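Local coordinates for protein disulfide isomerase (Pseudomonas aeruginosa, PDB 4N30) that probably introduces or rearranges disulfide bonds in other proteins, as expected of a DsbA-type oxidoreductase with a thioredoxin fold, at residues I58-D63 / K70-R75; A102-R107 / K156-N161; E110-Q115 / P147-A152. All blocks are in the same frame, centred on the assembly; numbering follows the deposited sequence. Where two conformers were deposited one is given.

Contact 1: residues I58-D63 / K70-R75; sequences INEYAD and KVYTPR
Glu60 of the central strand reaches across to Thr73 of the helix packed against it, inside the beta-alpha-beta unit of the thioredoxin fold formed by strand 56-62, helix 67-81 and strand 86-92. The backbones stay well apart here, with Glu60 CA 8.4 Å from Thr73 CA, and the long glutamate side chain spans the gap. Its CG is anti to the backbone N (chi1 175°) and the rest of the chain is extended, which carries the carboxylate off the sheet and up to the helix. There the two side chains meet at an angle rather than head-on. Thr73 OG1 lies 2.7 Å from Glu60 OE2 and is also hydrogen-bonded to the carbonyl O of Cys69, one turn back. Cys69 belongs to what looks like the thioredoxin-type CxxC at the start of this helix, so Thr73 links the buried acid to the probable redox site. Tyr72 borders the carboxylate from another direction: Glu60 OE2 lies at the edge of its ring, near the ring plane and 4.2 Å from Tyr72 CD2. The phenol is held at its far end, where Tyr72 OH bonds to the carbonyl O of Ala203, while Leu186 touches both Tyr72 and Glu60. The second carboxylate oxygen is treated quite differently from the first. Glu60 OE1, buried and without a hydrogen-bonding partner, lies beside the threonine, 3.7 Å from Thr73 CG2.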
ATOM      1  N   ILE A  58     -10.159   0.237  -1.670  1.00 11.41           N
ATOM      2  CA  ILE A  58      -9.389   1.398  -1.154  1.00 10.86           C
ATOM      3  C   ILE A  58      -7.949   1.276  -1.621  1.00 10.18           C
ATOM      4  O   ILE A  58      -7.258   0.290  -1.182  1.00 11.20           O
ATOM      5  CB  ILE A  58      -9.410   1.466   0.354  1.00 11.56           C
ATOM      6  CG1 ILE A  58     -10.850   1.633   0.914  1.00 13.19           C
ATOM      7  CG2 ILE A  58      -8.495   2.585   0.857  1.00 12.04           C
ATOM      8  CD1 ILE A  58     -11.015   1.488   2.431  1.00 15.00           C
ATOM      9  N   ASN A  59      -7.506   2.088  -2.577  1.00  9.81           N
ATOM     10  CA  ASN A  59      -6.105   2.181  -2.970  1.00  9.55           C
ATOM     11  C   ASN A  59      -5.384   3.120  -2.049  1.00  9.24           C
ATOM     12  O   ASN A  59      -5.769   4.305  -1.988  1.00 10.81           O
ATOM     13  CB  ASN A  59      -5.978   2.696  -4.420  1.00 10.56           C
ATOM     14  CG  ASN A  59      -6.530   1.713  -5.395  1.00 11.61           C
ATOM     15  OD1 ASN A  59      -5.834   0.783  -5.807  1.00 15.13           O
ATOM     16  ND2 ASN A  59      -7.808   1.884  -5.753  1.00 12.76           N
ATOM     17  N   GLU A  60      -4.477   2.593  -1.242  1.00  9.18           N
ATOM     18  CA  GLU A  60      -3.800   3.414  -0.218  1.00  9.74           C
ATOM     19  C   GLU A  60      -2.407   3.753  -0.735  1.00 10.52           C
ATOM     20  O   GLU A  60      -1.537   2.871  -0.797  1.00 10.60           O
ATOM     21  CB  GLU A  60      -3.699   2.625   1.133  1.00  9.80           C
ATOM     22  CG  GLU A  60      -2.906   3.389   2.188  1.00 10.32           C
ATOM     23  CD  GLU A  60      -2.484   2.578   3.384  1.00 10.80           C
ATOM     24  OE1 GLU A  60      -2.686   1.419   3.463  1.00 12.36           O
ATOM     25  OE2 GLU A  60      -1.805   3.236   4.239  1.00 10.75           O
ATOM     26  N   TYR A  61      -2.212   4.959  -1.200  1.00  8.76           N
ATOM     27  CA  TYR A  61      -0.909   5.437  -1.622  1.00  8.86           C
ATOM     28  C   TYR A  61      -0.106   5.753  -0.392  1.00  9.64           C
ATOM     29  O   TYR A  61      -0.470   6.634   0.423  1.00 10.19           O
ATOM     30  CB  TYR A  61      -1.029   6.689  -2.516  1.00 10.36           C
ATOM     31  CG  TYR A  61      -1.553   6.327  -3.883  1.00 10.19           C
ATOM     32  CD1 TYR A  61      -0.673   6.121  -4.940  1.00 11.79           C
ATOM     33  CD2 TYR A  61      -2.940   6.184  -4.123  1.00 11.10           C
ATOM     34  CE1 TYR A  61      -1.116   5.721  -6.204  1.00 13.68           C
ATOM     35  CE2 TYR A  61      -3.407   5.788  -5.402  1.00 12.19           C
ATOM     36  CZ  TYR A  61      -2.464   5.625  -6.392  1.00 12.79           C
ATOM     37  OH  TYR A  61      -2.889   5.182  -7.654  1.00 14.86           O
ATOM     38  N   ALA A  62       1.011   5.066  -0.212  1.00  9.31           N
ATOM     39  CA  ALA A  62       1.698   5.048   1.077  1.00  9.04           C
ATOM     40  C   ALA A  62       3.194   4.865   0.966  1.00 10.10           C
ATOM     41  O   ALA A  62       3.741   4.445  -0.073  1.00 10.09           O
ATOM     42  CB  ALA A  62       1.111   3.955   1.961  1.00 10.61           C
ATOM     43  N   ASP A  63       3.856   5.271   2.048  1.00  9.11           N
ATOM     44  CA  ASP A  63       5.346   5.394   2.120  1.00  9.13           C
ATOM     45  C   ASP A  63       5.745   4.770   3.471  1.00 10.03           C
ATOM     46  O   ASP A  63       5.148   5.078   4.519  1.00  9.71           O
ATOM     47  CB  ASP A  63       5.603   6.930   2.087  1.00  9.56           C
ATOM     48  CG  ASP A  63       7.008   7.346   2.495  1.00  9.99           C
ATOM     49  OD1 ASP A  63       7.803   6.594   3.019  1.00 10.69           O
ATOM     50  OD2 ASP A  63       7.292   8.579   2.220  1.00 10.84           O
ATOM     51  N   LYS A  70       2.400   4.783   9.005  1.00 10.31           N
ATOM     52  CA  LYS A  70       2.625   3.807  10.002  1.00 11.20           C
ATOM     53  C   LYS A  70       1.452   3.617  10.999  1.00 11.45           C
ATOM     54  O   LYS A  70       1.067   2.505  11.303  1.00 12.42           O
ATOM     55  CB  LYS A  70       3.951   4.178  10.764  1.00 12.03           C
ATOM     56  CG  LYS A  70       4.229   3.217  11.936  1.00 12.75           C
ATOM     57  CD  LYS A  70       5.575   3.477  12.582  1.00 15.78           C
ATOM     58  CE  LYS A  70       5.789   2.491  13.670  1.00 14.89           C
ATOM     59  NZ  LYS A  70       7.159   2.430  14.300  1.00 18.00           N
ATOM     60  N   VAL A  71       0.862   4.705  11.450  0.50 12.52           N
ATOM     61  CA  VAL A  71      -0.253   4.491  12.396  0.50 12.86           C
ATOM     62  C   VAL A  71      -1.558   4.161  11.648  0.50 12.45           C
ATOM     63  O   VAL A  71      -2.440   3.509  12.151  0.50 13.24           O
ATOM     64  CB  VAL A  71      -0.406   5.690  13.351  0.50 13.74           C
ATOM     65  CG1 VAL A  71      -0.670   6.958  12.557  0.50 13.95           C
ATOM     66  CG2 VAL A  71      -1.506   5.481  14.383  0.50 16.68           C
ATOM     67  N   TYR A  72      -1.700   4.642  10.425  1.00 12.08           N
ATOM     68  CA  TYR A  72      -2.991   4.484   9.750  1.00 12.64           C
ATOM     69  C   TYR A  72      -3.139   3.143   9.124  1.00 11.64           C
ATOM     70  O   TYR A  72      -4.291   2.593   9.119  1.00 12.63           O
ATOM     71  CB  TYR A  72      -3.090   5.572   8.611  1.00 12.82           C
ATOM     72  CG  TYR A  72      -4.413   5.620   7.961  1.00 13.37           C
ATOM     73  CD1 TYR A  72      -5.584   5.980   8.716  1.00 13.41           C
ATOM     74  CD2 TYR A  72      -4.549   5.377   6.627  1.00 13.62           C
ATOM     75  CE1 TYR A  72      -6.826   6.019   8.097  1.00 12.90           C
ATOM     76  CE2 TYR A  72      -5.805   5.491   6.003  1.00 14.07           C
ATOM     77  CZ  TYR A  72      -6.916   5.821   6.772  1.00 13.10           C
ATOM     78  OH  TYR A  72      -8.139   5.856   6.073  1.00 15.58           O
ATOM     79  N   THR A  73      -2.055   2.542   8.590  1.00 11.79           N
ATOM     80  CA  THR A  73      -2.263   1.331   7.809  1.00 11.26           C
ATOM     81  C   THR A  73      -2.910   0.162   8.655  1.00 11.16           C
ATOM     82  O   THR A  73      -3.844  -0.447   8.179  1.00 11.37           O
ATOM     83  CB  THR A  73      -0.941   0.918   7.174  1.00 10.03           C
ATOM     84  OG1 THR A  73      -0.483   1.948   6.261  1.00 11.36           O
ATOM     85  CG2 THR A  73      -1.088  -0.328   6.314  1.00 11.27           C
ATOM     86  N   PRO A  74      -2.432  -0.135   9.868  1.00 11.03           N
ATOM     87  CA  PRO A  74      -3.069  -1.202  10.634  1.00 12.55           C
ATOM     88  C   PRO A  74      -4.528  -0.900  10.949  1.00 12.70           C
ATOM     89  O   PRO A  74      -5.402  -1.806  10.999  1.00 14.40           O
ATOM     90  CB  PRO A  74      -2.219  -1.327  11.885  1.00 14.76           C
ATOM     91  CG  PRO A  74      -1.194  -0.237  11.864  1.00 16.42           C
ATOM     92  CD  PRO A  74      -1.225   0.437  10.536  1.00 12.78           C
ATOM     93  N   ARG A  75      -4.861   0.370  11.138  1.00 13.43           N
ATOM     94  CA  ARG A  75      -6.235   0.769  11.527  1.00 14.28           C
ATOM     95  C   ARG A  75      -7.111   0.580  10.278  1.00 12.55           C
ATOM     96  O   ARG A  75      -8.250   0.054  10.382  1.00 13.26           O
ATOM     97  CB  ARG A  75      -6.316   2.215  11.996  1.00 15.14           C
ATOM     98  CG  ARG A  75      -5.474   2.480  13.219  1.00 17.59           C
ATOM     99  CD  ARG A  75      -5.575   3.913  13.621  1.00 18.89           C
ATOM    100  NE  ARG A  75      -4.864   4.105  14.848  1.00 21.95           N
ATOM    101  CZ  ARG A  75      -4.815   5.272  15.464  1.00 28.67           C
ATOM    102  NH1 ARG A  75      -5.483   6.331  14.970  1.00 32.88           N
ATOM    103  NH2 ARG A  75      -4.113   5.363  16.574  1.00 29.82           N
TER

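Contact 2: residues A102-R107 / K156-N161; sequences ARHQAR and KCAKDN
Ala158 and Arg107 account for most of the surface buried here, and they bring helix 151-160 very close to helix 99-131: Arg107 CA and Ala158 CA are 5.0 Å apart. Both CB atoms point into the interface and touch directly, with 4.0 Å between Arg107 CB and Ala158 CB. Beyond that point the arginine passes Ala158 and leaves the other helix. Its CG lies anti to its own carbonyl carbon (chi1 -66°) and the chain is extended as far as NE, which brings the CD methylene to 3.3 Å from Ala158 O. The guanidinium turns back over its own helix, with Arg103 O over one face, offset toward the rim; its ion pairs with Glu100 and Asp165 are long and weak. His104, one turn earlier, adds a lighter touch, its ND1 lying 4.4 Å from Ala158 CB, while its NE2 bonds to the carbonyl O of Gly142. The neighbouring Cys157 is tied to Cys111 of the long helix by a disulfide. Two helices joined by close alanine packing and a disulfide here form part of the helical domain inserted in the thioredoxin fold of DsbA proteins.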
ATOM      1  N   ALA A 102      12.909   5.002   1.846  1.00  9.67           N
ATOM      2  CA  ALA A 102      11.536   4.684   1.458  1.00  9.54           C
ATOM      3  C   ALA A 102      11.504   3.890   0.155  1.00  9.96           C
ATOM      4  O   ALA A 102      10.665   3.017  -0.066  1.00  9.77           O
ATOM      5  CB  ALA A 102      10.703   5.966   1.406  1.00 10.15           C
ATOM      6  N   ARG A 103      12.416   4.254  -0.777  1.00 10.72           N
ATOM      7  CA  ARG A 103      12.477   3.490  -2.078  1.00 11.02           C
ATOM      8  C   ARG A 103      12.962   2.043  -1.848  1.00 11.61           C
ATOM      9  O   ARG A 103      12.381   1.107  -2.414  1.00 11.10           O
ATOM     10  CB  ARG A 103      13.412   4.220  -3.056  1.00 12.34           C
ATOM     11  CG  ARG A 103      12.950   5.635  -3.332  1.00 14.76           C
ATOM     12  CD  ARG A 103      13.724   6.321  -4.426  1.00 17.14           C
ATOM     13  NE  ARG A 103      15.149   6.471  -4.127  1.00 19.96           N
ATOM     14  CZ  ARG A 103      15.738   7.603  -3.722  1.00 22.29           C
ATOM     15  NH1 ARG A 103      15.061   8.746  -3.467  1.00 26.12           N
ATOM     16  NH2 ARG A 103      17.073   7.577  -3.591  1.00 26.59           N
ATOM     17  N   HIS A 104      14.037   1.894  -1.067  1.00 10.84           N
ATOM     18  CA  HIS A 104      14.567   0.541  -0.829  1.00 10.53           C
ATOM     19  C   HIS A 104      13.494  -0.273  -0.107  1.00 11.57           C
ATOM     20  O   HIS A 104      13.349  -1.469  -0.432  1.00 11.59           O
ATOM     21  CB  HIS A 104      15.737   0.774   0.175  1.00 11.69           C
ATOM     22  CG  HIS A 104      16.337  -0.497   0.701  1.00 11.43           C
ATOM     23  ND1 HIS A 104      16.810  -1.496  -0.141  1.00 14.11           N
ATOM     24  CD2 HIS A 104      16.461  -0.896   1.983  1.00 11.62           C
ATOM     25  CE1 HIS A 104      17.278  -2.484   0.659  1.00 14.09           C
ATOM     26  NE2 HIS A 104      17.057  -2.139   1.955  1.00 14.55           N
ATOM     27  N   GLN A 105      12.733   0.317   0.832  1.00 10.58           N
ATOM     28  CA  GLN A 105      11.723  -0.438   1.554  1.00  9.61           C
ATOM     29  C   GLN A 105      10.562  -0.813   0.644  1.00 10.95           C
ATOM     30  O   GLN A 105      10.010  -1.951   0.802  1.00 10.55           O
ATOM     31  CB  GLN A 105      11.296   0.368   2.767  1.00 10.58           C
ATOM     32  CG  GLN A 105      12.448   0.351   3.793  1.00 11.54           C
ATOM     33  CD  GLN A 105      12.353   1.513   4.793  1.00 11.14           C
ATOM     34  OE1 GLN A 105      11.236   2.088   5.055  1.00 13.81           O
ATOM     35  NE2 GLN A 105      13.450   1.859   5.362  1.00 10.22           N
ATOM     36  N   ALA A 106      10.182   0.028  -0.337  1.00  9.36           N
ATOM     37  CA  ALA A 106       9.189  -0.348  -1.301  1.00  9.69           C
ATOM     38  C   ALA A 106       9.652  -1.614  -2.078  1.00 10.00           C
ATOM     39  O   ALA A 106       8.871  -2.515  -2.360  1.00 10.83           O
ATOM     40  CB  ALA A 106       8.897   0.840  -2.231  1.00 10.55           C
ATOM     41  N   ARG A 107      10.915  -1.606  -2.453  1.00  9.91           N
ATOM     42  CA  ARG A 107      11.424  -2.773  -3.179  1.00  9.89           C
ATOM     43  C   ARG A 107      11.447  -3.993  -2.306  1.00 10.50           C
ATOM     44  O   ARG A 107      11.134  -5.113  -2.820  1.00 11.19           O
ATOM     45  CB  ARG A 107      12.807  -2.444  -3.725  1.00 12.08           C
ATOM     46  CG  ARG A 107      12.903  -1.352  -4.803  1.00 13.08           C
ATOM     47  CD  ARG A 107      14.304  -1.034  -5.286  1.00 17.02           C
ATOM     48  NE  ARG A 107      14.386   0.267  -5.854  1.00 21.84           N
ATOM     49  CZ  ARG A 107      14.997   1.334  -5.284  1.00 19.63           C
ATOM     50  NH1 ARG A 107      15.801   1.206  -4.236  1.00 26.56           N
ATOM     51  NH2 ARG A 107      14.971   2.449  -5.994  1.00 33.34           N
ATOM     52  N   LYS A 156      18.919  -9.384  -2.735  1.00 14.31           N
ATOM     53  CA  LYS A 156      19.280  -9.354  -4.115  1.00 13.17           C
ATOM     54  C   LYS A 156      18.173  -8.832  -4.991  1.00 11.10           C
ATOM     55  O   LYS A 156      18.407  -8.130  -5.961  1.00 13.51           O
ATOM     56  CB  LYS A 156      19.781 -10.758  -4.552  1.00 13.72           C
ATOM     57  CG  LYS A 156      20.287 -10.699  -5.968  1.00 14.44           C
ATOM     58  CD  LYS A 156      20.732 -12.059  -6.520  1.00 16.83           C
ATOM     59  CE  LYS A 156      21.843 -12.643  -5.706  1.00 17.10           C
ATOM     60  NZ  LYS A 156      22.454 -13.850  -6.403  1.00 17.86           N
ATOM     61  N   CYS A 157      16.964  -9.341  -4.730  1.00 12.43           N
ATOM     62  CA  CYS A 157      15.839  -8.886  -5.508  1.00 12.04           C
ATOM     63  C   CYS A 157      15.627  -7.332  -5.377  1.00 12.56           C
ATOM     64  O   CYS A 157      15.398  -6.681  -6.393  1.00 13.12           O
ATOM     65  CB  CYS A 157      14.615  -9.666  -4.999  1.00 12.29           C
ATOM     66  SG  CYS A 157      12.999  -9.042  -5.672  1.00 13.21           S
ATOM     67  N   ALA A 158      15.814  -6.826  -4.156  1.00 13.66           N
ATOM     68  CA  ALA A 158      15.644  -5.344  -4.031  1.00 13.95           C
ATOM     69  C   ALA A 158      16.715  -4.638  -4.812  1.00 17.12           C
ATOM     70  O   ALA A 158      16.412  -3.584  -5.426  1.00 19.00           O
ATOM     71  CB  ALA A 158      15.655  -4.950  -2.591  1.00 16.74           C
ATOM     72  N   LYS A 159      17.932  -5.168  -4.870  1.00 15.24           N
ATOM     73  CA  LYS A 159      18.985  -4.577  -5.658  1.00 17.22           C
ATOM     74  C   LYS A 159      18.808  -4.689  -7.167  1.00 18.12           C
ATOM     75  O   LYS A 159      19.160  -3.774  -7.946  1.00 20.21           O
ATOM     76  CB  LYS A 159      20.342  -5.188  -5.172  1.00 19.43           C
ATOM     77  CG  LYS A 159      21.606  -4.606  -5.832  1.00 24.59           C
ATOM     78  CD  LYS A 159      22.894  -5.158  -5.194  1.00 27.16           C
ATOM     79  CE  LYS A 159      23.240  -6.588  -5.561  1.00 28.69           C
ATOM     80  NZ  LYS A 159      23.561  -6.812  -7.001  1.00 32.27           N
ATOM     81  N   ASP A 160      18.340  -5.846  -7.649  1.00 15.81           N
ATOM     82  CA  ASP A 160      18.501  -6.198  -9.048  1.00 17.00           C
ATOM     83  C   ASP A 160      17.217  -6.241  -9.849  1.00 15.51           C
ATOM     84  O   ASP A 160      17.260  -6.103 -11.046  1.00 17.90           O
ATOM     85  CB  ASP A 160      19.172  -7.588  -9.247  1.00 15.62           C
ATOM     86  CG  ASP A 160      20.590  -7.655  -8.826  1.00 18.43           C
ATOM     87  OD1 ASP A 160      21.211  -6.597  -8.552  1.00 20.91           O
ATOM     88  OD2 ASP A 160      21.109  -8.792  -8.745  1.00 19.08           O
ATOM     89  N   ASN A 161      16.074  -6.518  -9.218  1.00 14.24           N
ATOM     90  CA  ASN A 161      14.886  -6.848 -10.039  1.00 13.29           C
ATOM     91  C   ASN A 161      14.282  -5.555 -10.563  1.00 13.47           C
ATOM     92  O   ASN A 161      13.741  -4.710  -9.823  1.00 14.65           O
ATOM     93  CB  ASN A 161      13.926  -7.586  -9.096  1.00 13.27           C
ATOM     94  CG  ASN A 161      12.715  -8.075  -9.822  1.00 14.01           C
ATOM     95  OD1 ASN A 161      12.112  -7.332 -10.636  1.00 13.27           O
ATOM     96  ND2 ASN A 161      12.297  -9.349  -9.566  1.00 14.35           N
TER

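Contact 3: residues E110-Q115 / P147-A152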
ATOM      1  N   GLU A 110       7.883  -5.542  -2.315  1.00 10.33           N
ATOM      2  CA  GLU A 110       7.560  -6.234  -3.592  1.00 11.40           C
ATOM      3  C   GLU A 110       8.314  -7.566  -3.629  1.00 12.89           C
ATOM      4  O   GLU A 110       7.728  -8.600  -4.065  1.00 12.75           O
ATOM      5  CB  GLU A 110       7.940  -5.379  -4.788  1.00 11.27           C
ATOM      6  CG  GLU A 110       7.121  -4.086  -4.961  1.00 12.85           C
ATOM      7  CD  GLU A 110       5.646  -4.426  -5.246  1.00 12.54           C
ATOM      8  OE1 GLU A 110       5.371  -5.441  -5.923  1.00 15.56           O
ATOM      9  OE2 GLU A 110       4.740  -3.878  -4.602  1.00 14.74           O
ATOM     10  N   CYS A 111       9.590  -7.548  -3.229  1.00 10.93           N
ATOM     11  CA  CYS A 111      10.380  -8.796  -3.281  1.00 11.32           C
ATOM     12  C   CYS A 111       9.840  -9.778  -2.314  1.00 11.83           C
ATOM     13  O   CYS A 111       9.947 -11.027  -2.578  1.00 12.37           O
ATOM     14  CB  CYS A 111      11.843  -8.364  -3.066  1.00 11.82           C
ATOM     15  SG  CYS A 111      12.528  -7.520  -4.467  1.00 12.74           S
ATOM     16  N   ALA A 112       9.266  -9.385  -1.175  1.00 11.71           N
ATOM     17  CA  ALA A 112       8.591 -10.277  -0.268  1.00 11.30           C
ATOM     18  C   ALA A 112       7.383 -10.878  -0.892  1.00 11.88           C
ATOM     19  O   ALA A 112       7.131 -12.166  -0.685  1.00 12.72           O
ATOM     20  CB  ALA A 112       8.236  -9.546   1.033  1.00 12.91           C
ATOM     21  N   GLY A 113       6.626 -10.115  -1.620  1.00 11.51           N
ATOM     22  CA  GLY A 113       5.493 -10.631  -2.372  1.00 14.17           C
ATOM     23  C   GLY A 113       5.892 -11.739  -3.339  1.00 14.37           C
ATOM     24  O   GLY A 113       5.144 -12.696  -3.547  1.00 14.71           O
ATOM     25  N   ILE A 114       7.008 -11.561  -4.033  1.00 12.76           N
ATOM     26  CA  ILE A 114       7.548 -12.636  -4.918  1.00 12.48           C
ATOM     27  C   ILE A 114       7.767 -13.865  -4.104  1.00 14.11           C
ATOM     28  O   ILE A 114       7.433 -14.997  -4.645  1.00 13.22           O
ATOM     29  CB  ILE A 114       8.787 -12.136  -5.665  1.00 13.38           C
ATOM     30  CG1 ILE A 114       8.426 -11.140  -6.718  1.00 14.61           C
ATOM     31  CG2 ILE A 114       9.627 -13.368  -6.214  1.00 14.46           C
ATOM     32  CD1 ILE A 114       9.634 -10.620  -7.466  1.00 17.41           C
ATOM     33  N   GLN A 115       8.384 -13.788  -2.955  1.00 13.01           N
ATOM     34  CA  GLN A 115       8.682 -15.002  -2.173  1.00 14.09           C
ATOM     35  C   GLN A 115       7.485 -15.604  -1.534  1.00 16.17           C
ATOM     36  O   GLN A 115       7.396 -16.876  -1.368  1.00 19.95           O
ATOM     37  CB  GLN A 115       9.595 -14.671  -0.950  1.00 16.33           C
ATOM     38  CG  GLN A 115      10.981 -14.404  -1.472  1.00 16.52           C
ATOM     39  CD  GLN A 115      12.042 -14.356  -0.362  1.00 14.23           C
ATOM     40  OE1 GLN A 115      13.062 -13.592  -0.546  1.00 15.87           O
ATOM     41  NE2 GLN A 115      11.927 -15.109   0.681  1.00 13.47           N
ATOM     42  N   PRO A 147      12.990 -13.446   9.492  1.00 19.06           N
ATOM     43  CA  PRO A 147      13.674 -14.754   9.233  1.00 19.45           C
ATOM     44  C   PRO A 147      12.833 -15.815   8.581  1.00 19.88           C
ATOM     45  O   PRO A 147      13.413 -16.811   8.145  1.00 22.45           O
ATOM     46  CB  PRO A 147      14.204 -15.192  10.622  1.00 25.02           C
ATOM     47  CG  PRO A 147      13.224 -14.561  11.560  1.00 26.43           C
ATOM     48  CD  PRO A 147      12.727 -13.251  10.945  1.00 23.58           C
ATOM     49  N   GLU A 148      11.543 -15.603   8.485  1.00 21.35           N
ATOM     50  CA  GLU A 148      10.711 -16.558   7.695  1.00 22.98           C
ATOM     51  C   GLU A 148      10.948 -16.410   6.189  1.00 20.44           C
ATOM     52  O   GLU A 148      10.621 -17.358   5.418  1.00 19.14           O
ATOM     53  CB  GLU A 148       9.250 -16.329   8.009  1.00 26.68           C
ATOM     54  CG  GLU A 148       8.910 -16.725   9.471  1.00 28.88           C
ATOM     55  CD  GLU A 148       9.332 -15.655  10.478  1.00 35.40           C
ATOM     56  OE1 GLU A 148       9.530 -14.485  10.071  1.00 32.23           O
ATOM     57  OE2 GLU A 148       9.460 -15.993  11.679  1.00 39.98           O
ATOM     58  N   LEU A 149      11.547 -15.300   5.749  1.00 17.54           N
ATOM     59  CA  LEU A 149      11.926 -15.133   4.366  1.00 17.18           C
ATOM     60  C   LEU A 149      13.375 -15.472   4.198  1.00 16.03           C
ATOM     61  O   LEU A 149      14.130 -15.517   5.168  1.00 17.90           O
ATOM     62  CB  LEU A 149      11.658 -13.693   3.897  1.00 18.91           C
ATOM     63  CG  LEU A 149      10.156 -13.312   3.793  1.00 22.00           C
ATOM     64  CD1 LEU A 149       9.993 -12.154   2.816  1.00 25.37           C
ATOM     65  CD2 LEU A 149       9.284 -14.451   3.264  1.00 25.78           C
ATOM     66  N   ASP A 150      13.745 -15.637   2.919  1.00 15.10           N
ATOM     67  CA  ASP A 150      15.162 -15.855   2.561  1.00 16.02           C
ATOM     68  C   ASP A 150      15.772 -14.468   2.420  1.00 15.05           C
ATOM     69  O   ASP A 150      15.536 -13.739   1.434  1.00 14.39           O
ATOM     70  CB  ASP A 150      15.141 -16.677   1.285  1.00 14.76           C
ATOM     71  CG  ASP A 150      16.507 -16.915   0.735  1.00 15.09           C
ATOM     72  OD1 ASP A 150      16.557 -17.786  -0.189  1.00 15.66           O
ATOM     73  OD2 ASP A 150      17.509 -16.287   1.104  1.00 16.15           O
ATOM     74  N   GLN A 151      16.563 -14.102   3.445  1.00 16.85           N
ATOM     75  CA  GLN A 151      17.014 -12.690   3.490  1.00 16.47           C
ATOM     76  C   GLN A 151      17.998 -12.321   2.394  1.00 15.36           C
ATOM     77  O   GLN A 151      17.892 -11.281   1.792  1.00 15.43           O
ATOM     78  CB  GLN A 151      17.690 -12.380   4.842  1.00 22.24           C
ATOM     79  CG  GLN A 151      17.049 -12.915   6.101  1.00 33.53           C
ATOM     80  CD  GLN A 151      16.096 -11.926   6.689  1.00 38.78           C
ATOM     81  OE1 GLN A 151      15.450 -11.177   5.942  1.00 44.96           O
ATOM     82  NE2 GLN A 151      16.022 -11.868   8.038  1.00 28.91           N
ATOM     83  N   ALA A 152      18.991 -13.188   2.116  1.00 15.59           N
ATOM     84  CA  ALA A 152      19.907 -12.842   1.083  1.00 14.83           C
ATOM     85  C   ALA A 152      19.215 -12.727  -0.286  1.00 12.90           C
ATOM     86  O   ALA A 152      19.544 -11.848  -1.085  1.00 14.25           O
ATOM     87  CB  ALA A 152      21.077 -13.844   0.959  1.00 17.18           C
TER
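Leu149 lays one branch of its side chain over Ala112 on the long helix 99-131, with Leu149 CD1 3.6 Å from Ala112 CB. The leucine belongs to the connection leading into helix 151-160, and its CB points toward the long helix. With CG anti to the carbonyl carbon (chi1 -69°), the fork opens so that CD1 takes the alanine while the other branch, CD2, lies beside the Gln115 amide. Leu154, further along in helix 151-160, also packs on Leu149, and Ala124 comes against Ala112, so residues from both helices join this small apolar patch.

Gln115, one turn after Cys111, has the most surface buried by the contact. Its extended side chain crosses that of Leu149 at an angle and ends beside the backbone of Asp150. The two amide atoms are probably exchanged in the model, so their identities are doubtful and only the position of the group is secure. As deposited, Gln115 NE2 stands 2.9 Å from Asp150 N, and Gln115 OE1 3.2 Å from Asp150 O. The amide group also borders Leu149 CB, where it meets the aliphatic part of the contact.

Asp150 has a second job at this spot. Its CG is anti to the backbone N (chi1 176°), which turns the carboxylate back to the helix start, where OD2 accepts from the backbone N of Arg153; the residue that brings its main chain up to Gln115 thus also caps the helix about to begin. Arg153 and Leu154, in the first turn of that helix, touch the Gln115 side chain as well. An aspartate N-cap starting a short helix against a long one in this way is part of the helical domain of the DsbA fold.

How the contacts relate
Contact 1 comes first along the chain and lies near the middle of the molecule, about 6 Å from its centre, joining a strand of the sheet to a helix of the thioredoxin core. Contacts 2 and 3 both join helix 99-131 to the region of helix 151-160, with centres about 11 Å apart; the segments of contact 3 fall between those of contact 2 in sequence. The Cys111-Cys157 disulfide ties these two together. Contact 1 is about 20 Å from contact 2 and about 21 Å from contact 3, centre to centre, yet Asp63 OD1 touches Ala102 CB at 3.4 Å. There the thioredoxin core meets a disulfide-braced helical part, consistent with a DsbA-type protein.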